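Local coordinates for putative secreted lipase (Streptomyces sp. W007, PDB 5H6G), which probably hydrolyses the ester bonds of lipids, as a thermostable, putatively secreted class 2 lipase of the alpha/beta-hydrolase superfamily, at residues 32-37 with 48-53; 123-128 with 188-193; 133-138 with 207-212; 141-146 with 169-174. All blocks are in the same frame, centred on the assembly; numbering follows the deposited sequence.

Contact 1 (32-37 with 48-53); sequences VVLVHG and VLAPYL
L34 meets the helix with both of its methyls, each in a different place. CD2 lies 3.9 Å from CB of A50, the closest approach between the two segments. CD1 sits between two leucines one helical turn apart: it is 4.4 Å from CD2 of L49 and 4.3 Å from CD1 of L53. The torsions of the helix residues explain which methyls arrive. In L53, CG lies beside the backbone N (chi1 -61°) and CD1 continues the chain away from CA, making it the leading atom. L49 starts differently, with CG anti to its own backbone N (chi1 -178°), yet again the methyl farthest along the chain, here CD2, is the one that touches. L34 itself lies off the staggered positions, and in this pose its methyls are divided between A50 and the pair of leucines. The same L53 CD1 also reaches V32, whose CG1 is 4.3 Å away. No hydrogen bond crosses, and the contact is purely apolar and buried. V106 and V60, on the two neighbouring strands, also pack on L34. Strand 32-35 and helix 49-53 run nearly antiparallel, with short-segment axes 10.8 Å apart at closest approach and 168° between directions. This is the packing of a beta-alpha-beta crossover, from strand 32-35 through helix 49-54 to strand 59-63, within the alpha/beta-hydrolase fold.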
loop_
_atom_site.group_PDB
_atom_site.type_symbol
_atom_site.label_atom_id
_atom_site.label_comp_id
_atom_site.label_asym_id
_atom_site.label_seq_id
_atom_site.Cartn_x
_atom_site.Cartn_y
_atom_site.Cartn_z
ATOM N N VAL A 32 -3.512 -4.088 11.197
ATOM C CA VAL A 32 -3.153 -3.373 9.995
ATOM C C VAL A 32 -2.085 -4.171 9.283
ATOM O O VAL A 32 -1.077 -4.502 9.875
ATOM C CB VAL A 32 -2.606 -1.975 10.313
ATOM C CG1 VAL A 32 -2.328 -1.210 9.029
ATOM C CG2 VAL A 32 -3.611 -1.221 11.154
ATOM N N VAL A 33 -2.312 -4.462 8.012
ATOM C CA VAL A 33 -1.306 -5.092 7.166
ATOM C C VAL A 33 -0.695 -4.048 6.242
ATOM O O VAL A 33 -1.397 -3.417 5.437
ATOM C CB VAL A 33 -1.902 -6.235 6.344
ATOM C CG1 VAL A 33 -0.858 -6.810 5.397
ATOM C CG2 VAL A 33 -2.410 -7.316 7.285
ATOM N N LEU A 34 0.621 -3.908 6.343
ATOM C CA LEU A 34 1.388 -2.957 5.558
ATOM C C LEU A 34 1.986 -3.679 4.354
ATOM O O LEU A 34 2.612 -4.721 4.513
ATOM C CB LEU A 34 2.491 -2.354 6.432
ATOM C CG LEU A 34 2.227 -1.028 7.168
ATOM C CD1 LEU A 34 0.777 -0.738 7.546
ATOM C CD2 LEU A 34 3.125 -0.929 8.387
ATOM N N VAL A 35 1.824 -3.103 3.164
ATOM C CA VAL A 35 2.192 -3.754 1.899
ATOM C C VAL A 35 3.146 -2.888 1.072
ATOM O O VAL A 35 2.746 -1.902 0.464
ATOM C CB VAL A 35 0.947 -4.075 1.038
ATOM C CG1 VAL A 35 1.337 -4.912 -0.170
ATOM C CG2 VAL A 35 -0.097 -4.802 1.854
ATOM N N HIS A 36 4.407 -3.290 1.031
ATOM C CA HIS A 36 5.454 -2.500 0.391
ATOM C C HIS A 36 5.333 -2.361 -1.127
ATOM O O HIS A 36 4.574 -3.070 -1.786
ATOM C CB HIS A 36 6.835 -3.073 0.764
ATOM C CG HIS A 36 7.114 -4.413 0.178
ATOM N ND1 HIS A 36 7.290 -4.625 -1.171
ATOM C CD2 HIS A 36 7.245 -5.617 0.765
ATOM C CE1 HIS A 36 7.505 -5.907 -1.394
ATOM N NE2 HIS A 36 7.478 -6.530 -0.232
ATOM N N GLY A 37 6.164 -1.482 -1.669
ATOM C CA GLY A 37 6.224 -1.163 -3.091
ATOM C C GLY A 37 7.307 -1.919 -3.847
ATOM O O GLY A 37 7.914 -2.878 -3.334
ATOM N N VAL A 48 9.065 4.588 9.406
ATOM C CA VAL A 48 8.271 5.670 10.013
ATOM C C VAL A 48 6.813 5.251 10.278
ATOM O O VAL A 48 6.328 5.396 11.406
ATOM C CB VAL A 48 8.359 6.982 9.209
ATOM C CG1 VAL A 48 7.549 8.079 9.896
ATOM C CG2 VAL A 48 9.838 7.403 9.046
ATOM N N LEU A 49 6.122 4.717 9.264
ATOM C CA LEU A 49 4.675 4.456 9.388
ATOM C C LEU A 49 4.322 3.423 10.450
ATOM O O LEU A 49 3.350 3.600 11.177
ATOM C CB LEU A 49 4.048 4.036 8.050
ATOM C CG LEU A 49 2.516 3.794 8.083
ATOM C CD1 LEU A 49 1.751 5.015 8.601
ATOM C CD2 LEU A 49 2.003 3.404 6.708
ATOM N N ALA A 50 5.086 2.335 10.539
ATOM C CA ALA A 50 4.737 1.300 11.498
ATOM C C ALA A 50 4.791 1.785 12.952
ATOM O O ALA A 50 3.794 1.657 13.672
ATOM C CB ALA A 50 5.549 0.030 11.281
ATOM N N PRO A 51 5.925 2.352 13.403
ATOM C CA PRO A 51 5.904 2.899 14.801
ATOM C C PRO A 51 4.902 4.020 15.013
ATOM O O PRO A 51 4.336 4.107 16.073
ATOM C CB PRO A 51 7.334 3.411 15.033
ATOM C CG PRO A 51 8.020 3.305 13.711
ATOM C CD PRO A 51 7.296 2.266 12.887
ATOM N N TYR A 52 4.689 4.848 14.000
ATOM C CA TYR A 52 3.608 5.830 13.980
ATOM C C TYR A 52 2.233 5.214 14.326
ATOM O O TYR A 52 1.479 5.788 15.138
ATOM C CB TYR A 52 3.562 6.516 12.611
ATOM C CG TYR A 52 2.594 7.664 12.487
ATOM C CD1 TYR A 52 1.236 7.450 12.225
ATOM C CD2 TYR A 52 3.035 8.984 12.599
ATOM C CE1 TYR A 52 0.343 8.512 12.091
ATOM C CE2 TYR A 52 2.148 10.049 12.468
ATOM C CZ TYR A 52 0.806 9.805 12.214
ATOM O OH TYR A 52 -0.047 10.860 12.086
ATOM N N LEU A 53 1.915 4.057 13.735
ATOM C CA LEU A 53 0.654 3.369 14.023
ATOM C C LEU A 53 0.721 2.566 15.316
ATOM O O LEU A 53 -0.288 2.454 16.007
ATOM C CB LEU A 53 0.200 2.501 12.842
ATOM C CG LEU A 53 -0.068 3.246 11.531
ATOM C CD1 LEU A 53 -0.333 2.296 10.369
ATOM C CD2 LEU A 53 -1.201 4.248 11.670
#

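Contact 2 (123-128 with 188-193); sequences GGADKV and PGVRYT
V190, the residue that bridges to segment 123-128, lays its CG1 over one face of the Y192 ring, 3.7 Å above the ring plane and displaced to the rim. The Y192 side chain is also touched by L119 and N116 of helix 115-121 and by L131 of strand 128-134, and its phenol oxygen is hydrogen-bonded to V187 N. The ring itself does not touch segment 123-128; V190 stands between. Its two methyls divide the work. CG1, anti to the backbone N (chi1 174°), also comes within 4.4 Å of V128 CG1, while CG2, beside the backbone N, turns to the loop and lies 4.2 Å from A125 CA and 3.8 Å from V128 O. Farther out, A125 CB rests 4.3 Å from the carbonyl O of P188, and G189, with phi at 84°, carries the chain past the loop. The loop has its own brace, a backbone bond from K127 N to G124 O of 3.0 Å. Regular pairing begins immediately beyond: R191 bonds through its backbone to N129 and L131, joining parallel neighbours of the central sheet. The 145 Å² buried between the segments, both sides summed, falls mainly on V190, V128 and A125. With no hydrogen bond across, the two segments meet by van der Waals packing centred on V190, and the directional bonds lie in the sheet pairing beyond.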
loop_
_atom_site.group_PDB
_atom_site.type_symbol
_atom_site.label_atom_id
_atom_site.label_comp_id
_atom_site.label_asym_id
_atom_site.label_seq_id
_atom_site.Cartn_x
_atom_site.Cartn_y
_atom_site.Cartn_z
ATOM N N GLY A 123 -11.054 -13.729 -3.024
ATOM C CA GLY A 123 -11.926 -13.653 -1.826
ATOM C C GLY A 123 -11.535 -12.663 -0.727
ATOM O O GLY A 123 -12.014 -12.750 0.413
ATOM N N GLY A 124 -10.674 -11.712 -1.068
ATOM C CA GLY A 124 -10.197 -10.719 -0.117
ATOM C C GLY A 124 -11.254 -9.798 0.473
ATOM O O GLY A 124 -11.074 -9.322 1.575
ATOM N N ALA A 125 -12.353 -9.564 -0.233
ATOM C CA ALA A 125 -13.423 -8.677 0.251
ATOM C C ALA A 125 -13.943 -9.063 1.644
ATOM O O ALA A 125 -14.161 -8.189 2.484
ATOM C CB ALA A 125 -14.569 -8.633 -0.746
ATOM N N ASP A 126 -14.074 -10.369 1.881
ATOM C CA ASP A 126 -14.509 -10.932 3.174
ATOM C C ASP A 126 -13.580 -10.683 4.364
ATOM O O ASP A 126 -14.021 -10.814 5.515
ATOM C CB ASP A 126 -14.643 -12.473 3.076
ATOM C CG ASP A 126 -15.695 -12.925 2.069
ATOM O OD1 ASP A 126 -16.816 -12.353 2.063
ATOM O OD2 ASP A 126 -15.387 -13.865 1.293
ATOM N N LYS A 127 -12.295 -10.430 4.096
ATOM C CA LYS A 127 -11.253 -10.324 5.129
ATOM C C LYS A 127 -10.679 -8.933 5.304
ATOM O O LYS A 127 -9.849 -8.730 6.166
ATOM C CB LYS A 127 -10.131 -11.309 4.785
ATOM C CG LYS A 127 -10.549 -12.740 5.077
ATOM C CD LYS A 127 -10.055 -13.748 4.058
ATOM C CE LYS A 127 -10.909 -15.014 4.062
ATOM N NZ LYS A 127 -11.268 -15.460 5.446
ATOM N N VAL A 128 -11.124 -7.979 4.484
ATOM C CA VAL A 128 -10.571 -6.641 4.460
ATOM C C VAL A 128 -11.671 -5.617 4.728
ATOM O O VAL A 128 -12.668 -5.586 4.015
ATOM C CB VAL A 128 -9.905 -6.367 3.110
ATOM C CG1 VAL A 128 -9.360 -4.950 3.051
ATOM C CG2 VAL A 128 -8.780 -7.361 2.890
ATOM N N PRO A 188 -17.808 -4.532 -3.429
ATOM C CA PRO A 188 -18.682 -4.096 -2.293
ATOM C C PRO A 188 -18.099 -4.357 -0.881
ATOM O O PRO A 188 -17.387 -5.344 -0.685
ATOM C CB PRO A 188 -19.991 -4.914 -2.501
ATOM C CG PRO A 188 -19.957 -5.341 -3.943
ATOM C CD PRO A 188 -18.493 -5.520 -4.298
ATOM N N GLY A 189 -18.398 -3.455 0.060
ATOM C CA GLY A 189 -18.078 -3.631 1.482
ATOM C C GLY A 189 -16.683 -3.252 1.976
ATOM O O GLY A 189 -16.395 -3.388 3.168
ATOM N N VAL A 190 -15.813 -2.801 1.075
ATOM C CA VAL A 190 -14.457 -2.377 1.427
ATOM C C VAL A 190 -14.471 -0.848 1.377
ATOM O O VAL A 190 -15.009 -0.270 0.429
ATOM C CB VAL A 190 -13.408 -2.946 0.421
ATOM C CG1 VAL A 190 -12.016 -2.378 0.694
ATOM C CG2 VAL A 190 -13.384 -4.474 0.447
ATOM N N ARG A 191 -13.924 -0.201 2.394
ATOM C CA ARG A 191 -13.744 1.262 2.363
ATOM C C ARG A 191 -12.357 1.570 1.790
ATOM O O ARG A 191 -11.343 1.105 2.309
ATOM C CB ARG A 191 -13.920 1.870 3.750
ATOM C CG ARG A 191 -15.310 1.630 4.350
ATOM C CD ARG A 191 -15.290 1.602 5.883
ATOM N NE ARG A 191 -15.535 2.929 6.452
ATOM C CZ ARG A 191 -16.719 3.399 6.870
ATOM N NH1 ARG A 191 -17.822 2.646 6.815
ATOM N NH2 ARG A 191 -16.802 4.647 7.363
ATOM N N TYR A 192 -12.317 2.314 0.697
ATOM C CA TYR A 192 -11.064 2.568 -0.022
ATOM C C TYR A 192 -10.613 4.002 0.189
ATOM O O TYR A 192 -11.416 4.906 0.078
ATOM C CB TYR A 192 -11.252 2.407 -1.517
ATOM C CG TYR A 192 -11.570 1.030 -2.003
ATOM C CD1 TYR A 192 -12.857 0.509 -1.913
ATOM C CD2 TYR A 192 -10.597 0.269 -2.628
ATOM C CE1 TYR A 192 -13.144 -0.754 -2.425
ATOM C CE2 TYR A 192 -10.872 -0.981 -3.149
ATOM C CZ TYR A 192 -12.133 -1.506 -3.057
ATOM O OH TYR A 192 -12.357 -2.775 -3.601
ATOM N N THR A 193 -9.337 4.199 0.479
ATOM C CA THR A 193 -8.763 5.542 0.516
ATOM C C THR A 193 -7.557 5.506 -0.431
ATOM O O THR A 193 -6.816 4.520 -0.457
ATOM C CB THR A 193 -8.383 5.988 1.949
ATOM O OG1 THR A 193 -9.553 6.004 2.777
ATOM C CG2 THR A 193 -7.772 7.393 1.938
#

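Contact 3 (133-138 with 207-212); sequences GIAPDN and RTQYLD. With PO4 (phosphate ion), chain D.
A135 adopts a left-handed backbone conformation (phi 44°), uncommon for a residue with a side chain, and its CA comes to 3.2 Å from OE1 of Q209. Packing stays close at the next residue, where P136 O lies 3.2 Å from Q209 CG and takes a CA-H...O contact from Q209 CA at 3.3 Å. Q209 can run along this backbone because its CG sits beside its own N (chi1 -61°) and the chain beyond is extended. At its far end NE2 is hydrogen-bonded to V203 O and more weakly to D200 OD2. The one hydrogen bond between the segments is donated from segment 133-138: N138 ND2 reaches Q209 O over 3.0 Å, nearly straight at 170°, and donor and acceptor each lie in the plane of the other's group. L211 crosses the N138 side chain at about a right angle, its CD1 3.4 Å from N138 CG. A leucine in place of N138 would probably leave the Q209 carbonyl without its amide donor and the end of the 3-10 segment 207-209 less firmly tied to this loop. At the outer end, R207 NH2 makes a weak hydrogen bond to O1 of a phosphate ion, probably from the crystallisation liquor. Through D200, Q209 lies beside the probable Ser-His-Asp triad of S109, H232 and D200, as a second-shell residue of an alpha/beta-hydrolase active site.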
loop_
_atom_site.group_PDB
_atom_site.type_symbol
_atom_site.label_atom_id
_atom_site.label_comp_id
_atom_site.label_asym_id
_atom_site.label_seq_id
_atom_site.Cartn_x
_atom_site.Cartn_y
_atom_site.Cartn_z
ATOM N N GLY A 133 -4.389 3.050 -0.207
ATOM C CA GLY A 133 -3.282 3.068 -1.145
ATOM C C GLY A 133 -2.585 4.415 -1.107
ATOM O O GLY A 133 -3.235 5.463 -1.251
ATOM N N ILE A 134 -1.266 4.398 -0.904
ATOM C CA ILE A 134 -0.455 5.617 -0.978
ATOM C C ILE A 134 0.253 5.616 -2.316
ATOM O O ILE A 134 1.064 4.744 -2.582
ATOM C CB ILE A 134 0.580 5.684 0.155
ATOM C CG1 ILE A 134 -0.072 5.367 1.499
ATOM C CG2 ILE A 134 1.217 7.071 0.192
ATOM C CD1 ILE A 134 0.889 5.360 2.652
ATOM N N ALA A 135 -0.067 6.580 -3.166
ATOM C CA ALA A 135 0.413 6.604 -4.559
ATOM C C ALA A 135 0.332 5.244 -5.289
ATOM O O ALA A 135 1.321 4.783 -5.818
ATOM C CB ALA A 135 1.832 7.147 -4.622
ATOM N N PRO A 136 -0.851 4.596 -5.299
ATOM C CA PRO A 136 -1.012 3.285 -5.948
ATOM C C PRO A 136 -1.142 3.384 -7.445
ATOM O O PRO A 136 -1.920 4.196 -7.919
ATOM C CB PRO A 136 -2.343 2.788 -5.388
ATOM C CG PRO A 136 -3.118 4.026 -5.135
ATOM C CD PRO A 136 -2.123 5.077 -4.725
ATOM N N ASP A 137 -0.445 2.534 -8.194
ATOM C CA ASP A 137 -0.668 2.502 -9.644
ATOM C C ASP A 137 -1.875 1.644 -10.070
ATOM O O ASP A 137 -1.741 0.642 -10.806
ATOM C CB ASP A 137 0.597 2.155 -10.419
ATOM C CG ASP A 137 1.200 0.866 -10.014
ATOM O OD1 ASP A 137 1.084 0.479 -8.847
ATOM O OD2 ASP A 137 1.838 0.256 -10.868
ATOM N N ASN A 138 -3.063 2.122 -9.681
ATOM C CA ASN A 138 -4.309 1.368 -9.811
ATOM C C ASN A 138 -4.784 1.103 -11.233
ATOM O O ASN A 138 -5.448 0.085 -11.449
ATOM C CB ASN A 138 -5.429 2.000 -8.992
ATOM C CG ASN A 138 -5.397 1.551 -7.548
ATOM O OD1 ASN A 138 -5.216 0.364 -7.263
ATOM N ND2 ASN A 138 -5.592 2.479 -6.633
ATOM N N ARG A 207 -3.962 11.214 -11.546
ATOM C CA ARG A 207 -5.377 10.895 -11.361
ATOM C C ARG A 207 -5.753 9.438 -11.673
ATOM O O ARG A 207 -6.774 8.940 -11.176
ATOM C CB ARG A 207 -6.267 11.882 -12.129
ATOM C CG ARG A 207 -6.671 13.078 -11.267
ATOM C CD ARG A 207 -7.308 14.246 -12.031
ATOM N NE ARG A 207 -6.304 15.284 -12.298
ATOM C CZ ARG A 207 -6.362 16.563 -11.922
ATOM N NH1 ARG A 207 -7.407 17.069 -11.261
ATOM N NH2 ARG A 207 -5.350 17.362 -12.240
ATOM N N THR A 208 -4.906 8.747 -12.441
ATOM C CA THR A 208 -5.059 7.311 -12.687
ATOM C C THR A 208 -4.872 6.474 -11.419
ATOM O O THR A 208 -5.194 5.291 -11.399
ATOM C CB THR A 208 -4.045 6.781 -13.746
ATOM O OG1 THR A 208 -2.706 6.933 -13.263
ATOM C CG2 THR A 208 -4.193 7.505 -15.104
ATOM N N GLN A 209 -4.296 7.057 -10.379
ATOM C CA GLN A 209 -4.140 6.380 -9.113
ATOM C C GLN A 209 -5.487 6.261 -8.385
ATOM O O GLN A 209 -5.716 5.326 -7.645
ATOM C CB GLN A 209 -3.147 7.136 -8.254
ATOM C CG GLN A 209 -1.754 7.234 -8.856
ATOM C CD GLN A 209 -0.815 8.084 -8.032
ATOM O OE1 GLN A 209 -1.022 8.284 -6.843
ATOM N NE2 GLN A 209 0.221 8.597 -8.669
ATOM N N TYR A 210 -6.362 7.227 -8.614
ATOM C CA TYR A 210 -7.662 7.262 -7.984
ATOM C C TYR A 210 -8.577 6.141 -8.401
ATOM O O TYR A 210 -8.475 5.620 -9.500
ATOM C CB TYR A 210 -8.355 8.588 -8.293
ATOM C CG TYR A 210 -7.741 9.831 -7.651
ATOM C CD1 TYR A 210 -6.846 9.751 -6.588
ATOM C CD2 TYR A 210 -8.129 11.104 -8.085
ATOM C CE1 TYR A 210 -6.335 10.897 -6.003
ATOM C CE2 TYR A 210 -7.624 12.259 -7.497
ATOM C CZ TYR A 210 -6.724 12.142 -6.468
ATOM O OH TYR A 210 -6.241 13.266 -5.886
ATOM N N LEU A 211 -9.485 5.801 -7.492
ATOM C CA LEU A 211 -10.474 4.730 -7.700
ATOM C C LEU A 211 -11.864 5.342 -7.850
ATOM O O LEU A 211 -12.257 6.196 -7.068
ATOM C CB LEU A 211 -10.461 3.772 -6.512
ATOM C CG LEU A 211 -9.679 2.455 -6.493
ATOM C CD1 LEU A 211 -8.750 2.230 -7.656
ATOM C CD2 LEU A 211 -8.966 2.250 -5.174
ATOM N N ASP A 212 -12.595 4.901 -8.863
ATOM C CA ASP A 212 -13.987 5.258 -9.036
ATOM C C ASP A 212 -14.957 4.214 -8.405
ATOM O O ASP A 212 -15.042 3.057 -8.852
ATOM C CB ASP A 212 -14.260 5.420 -10.531
ATOM C CG ASP A 212 -15.682 5.833 -10.823
ATOM O OD1 ASP A 212 -16.310 6.523 -9.993
ATOM O OD2 ASP A 212 -16.150 5.460 -11.904
HETATM P P PO4 D . -2.451 19.687 -12.461
HETATM O O1 PO4 D . -3.832 19.685 -11.830
HETATM O O2 PO4 D . -1.698 20.939 -12.048
HETATM O O3 PO4 D . -2.582 19.662 -13.972
HETATM O O4 PO4 D . -1.674 18.482 -11.984
#

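Contact 4 (141-146 with 169-174); sequences TTLLGL and DQVAGS
T141 is held through both its backbone N and its backbone O, which face segment 169-174 together: the N donates to Q170 O over 2.9 Å, and the O accepts from A172 N, also at 2.9 Å and with a fairly straight N-H...O angle of 166°. This pattern makes a single beta bridge of the parallel kind between T141 and V171, whose CA adds a CA-H...O contact to T141 O at 3.3 Å. The T141 hydroxyl, anti to its backbone N (chi1 -178°), points elsewhere and bonds to V202 O. On the buried side L146 lies slantwise over Q170, CD1 being 4.2 Å from Q170 CB. Against this tight, bonded part stands the solvent side, where T142 and A172 are exposed and V171 CG2 packs 4.2 Å from L143 CD1. Each segment leads into a helix through a capping side chain: T142 OG1 N-caps helix 143-147 by accepting from G145 N at 3.1 Å, while V171 to S174 form a type II turn, with S174 capping I177 N before helix 175-181. The polar part of the contact is thus made by paired peptide groups, with N and O of T141 both bonded, and the side chains supply a partial apolar cover.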
loop_
_atom_site.group_PDB
_atom_site.type_symbol
_atom_site.label_atom_id
_atom_site.label_comp_id
_atom_site.label_asym_id
_atom_site.label_seq_id
_atom_site.Cartn_x
_atom_site.Cartn_y
_atom_site.Cartn_z
ATOM N N THR A 141 1.113 1.920 -14.992
ATOM C CA THR A 141 2.074 2.980 -15.267
ATOM C C THR A 141 2.893 2.564 -16.522
ATOM O O THR A 141 2.401 1.787 -17.366
ATOM C CB THR A 141 2.953 3.235 -14.029
ATOM O OG1 THR A 141 3.848 4.310 -14.296
ATOM C CG2 THR A 141 3.783 1.994 -13.651
ATOM N N THR A 142 4.107 3.094 -16.671
ATOM C CA THR A 142 5.043 2.638 -17.726
ATOM C C THR A 142 6.330 2.156 -17.123
ATOM O O THR A 142 6.658 2.474 -15.976
ATOM C CB THR A 142 5.416 3.748 -18.724
ATOM O OG1 THR A 142 6.040 4.851 -18.016
ATOM C CG2 THR A 142 4.165 4.205 -19.492
ATOM N N LEU A 143 7.070 1.412 -17.926
ATOM C CA LEU A 143 8.376 0.939 -17.535
ATOM C C LEU A 143 9.278 2.151 -17.250
ATOM O O LEU A 143 10.011 2.196 -16.265
ATOM C CB LEU A 143 8.926 0.062 -18.653
ATOM C CG LEU A 143 9.796 -1.128 -18.318
ATOM C CD1 LEU A 143 9.098 -2.066 -17.350
ATOM C CD2 LEU A 143 10.093 -1.849 -19.635
ATOM N N LEU A 144 9.175 3.168 -18.090
ATOM C CA LEU A 144 9.977 4.365 -17.919
ATOM C C LEU A 144 9.735 5.034 -16.556
ATOM O O LEU A 144 10.676 5.511 -15.912
ATOM C CB LEU A 144 9.718 5.326 -19.072
ATOM C CG LEU A 144 10.671 6.513 -19.196
ATOM C CD1 LEU A 144 12.104 6.081 -19.480
ATOM C CD2 LEU A 144 10.161 7.423 -20.302
ATOM N N GLY A 145 8.478 5.035 -16.108
ATOM C CA GLY A 145 8.121 5.545 -14.789
ATOM C C GLY A 145 8.689 4.732 -13.641
ATOM O O GLY A 145 9.160 5.302 -12.637
ATOM N N LEU A 146 8.662 3.405 -13.769
ATOM C CA LEU A 146 9.258 2.533 -12.751
ATOM C C LEU A 146 10.794 2.694 -12.647
ATOM O O LEU A 146 11.418 2.491 -11.590
ATOM C CB LEU A 146 8.907 1.074 -13.036
ATOM C CG LEU A 146 7.414 0.768 -12.966
ATOM C CD1 LEU A 146 7.195 -0.616 -13.529
ATOM C CD2 LEU A 146 6.865 0.883 -11.547
ATOM N N ASP A 169 4.232 -6.431 -15.350
ATOM C CA ASP A 169 2.830 -6.555 -14.910
ATOM C C ASP A 169 2.173 -5.231 -14.507
ATOM O O ASP A 169 0.952 -5.121 -14.583
ATOM C CB ASP A 169 2.683 -7.552 -13.731
ATOM C CG ASP A 169 2.741 -9.012 -14.162
ATOM O OD1 ASP A 169 2.635 -9.299 -15.372
ATOM O OD2 ASP A 169 2.882 -9.889 -13.274
ATOM N N GLN A 170 2.961 -4.251 -14.065
ATOM C CA GLN A 170 2.451 -2.916 -13.737
ATOM C C GLN A 170 2.182 -2.000 -14.951
ATOM O O GLN A 170 1.621 -0.907 -14.790
ATOM C CB GLN A 170 3.409 -2.203 -12.796
ATOM C CG GLN A 170 3.619 -2.924 -11.482
ATOM C CD GLN A 170 4.505 -2.153 -10.517
ATOM O OE1 GLN A 170 5.607 -2.590 -10.155
ATOM N NE2 GLN A 170 4.033 -1.019 -10.098
ATOM N N VAL A 171 2.580 -2.411 -16.149
ATOM C CA VAL A 171 2.503 -1.528 -17.316
ATOM C C VAL A 171 1.064 -1.484 -17.838
ATOM O O VAL A 171 0.459 -2.534 -18.058
ATOM C CB VAL A 171 3.480 -2.006 -18.427
ATOM C CG1 VAL A 171 3.345 -1.181 -19.715
ATOM C CG2 VAL A 171 4.904 -1.956 -17.902
ATOM N N ALA A 172 0.515 -0.281 -18.030
ATOM C CA ALA A 172 -0.859 -0.120 -18.532
ATOM C C ALA A 172 -0.980 -0.878 -19.843
ATOM O O ALA A 172 -0.048 -0.865 -20.637
ATOM C CB ALA A 172 -1.202 1.358 -18.737
ATOM N N GLY A 173 -2.098 -1.572 -20.043
ATOM C CA GLY A 173 -2.282 -2.426 -21.224
ATOM C C GLY A 173 -1.626 -3.809 -21.164
ATOM O O GLY A 173 -1.788 -4.586 -22.095
ATOM N N SER A 174 -0.888 -4.125 -20.089
ATOM C CA SER A 174 -0.369 -5.488 -19.846
ATOM C C SER A 174 -1.512 -6.467 -19.590
ATOM O O SER A 174 -2.631 -6.037 -19.273
ATOM C CB SER A 174 0.584 -5.510 -18.633
ATOM O OG SER A 174 -0.092 -5.204 -17.411
#

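Contacts 1, 2 and 3 reach the central parallel sheet, whereas contact 4 lies off it, about 17 Å from the chain centre. Contact 1 closes before the others open. Contacts 2 and 3 alternate along the chain, and contact 4 is nested inside the loops that both of them close. Strands 128-134 and 191-196, neighbours in the sheet, tie contacts 2 and 3, centres 16 Å apart: T193 O lies 2.8 Å from G133 N, a probable hydrogen bond. Contacts 3 and 4, centres 14 Å apart, meet where the D137 carboxylate approaches the Q170 amide. Contact 1 touches neither contact 2 nor 3, centres about 18 Å away, but shares their sheet, whose strand ends probably carry the active site.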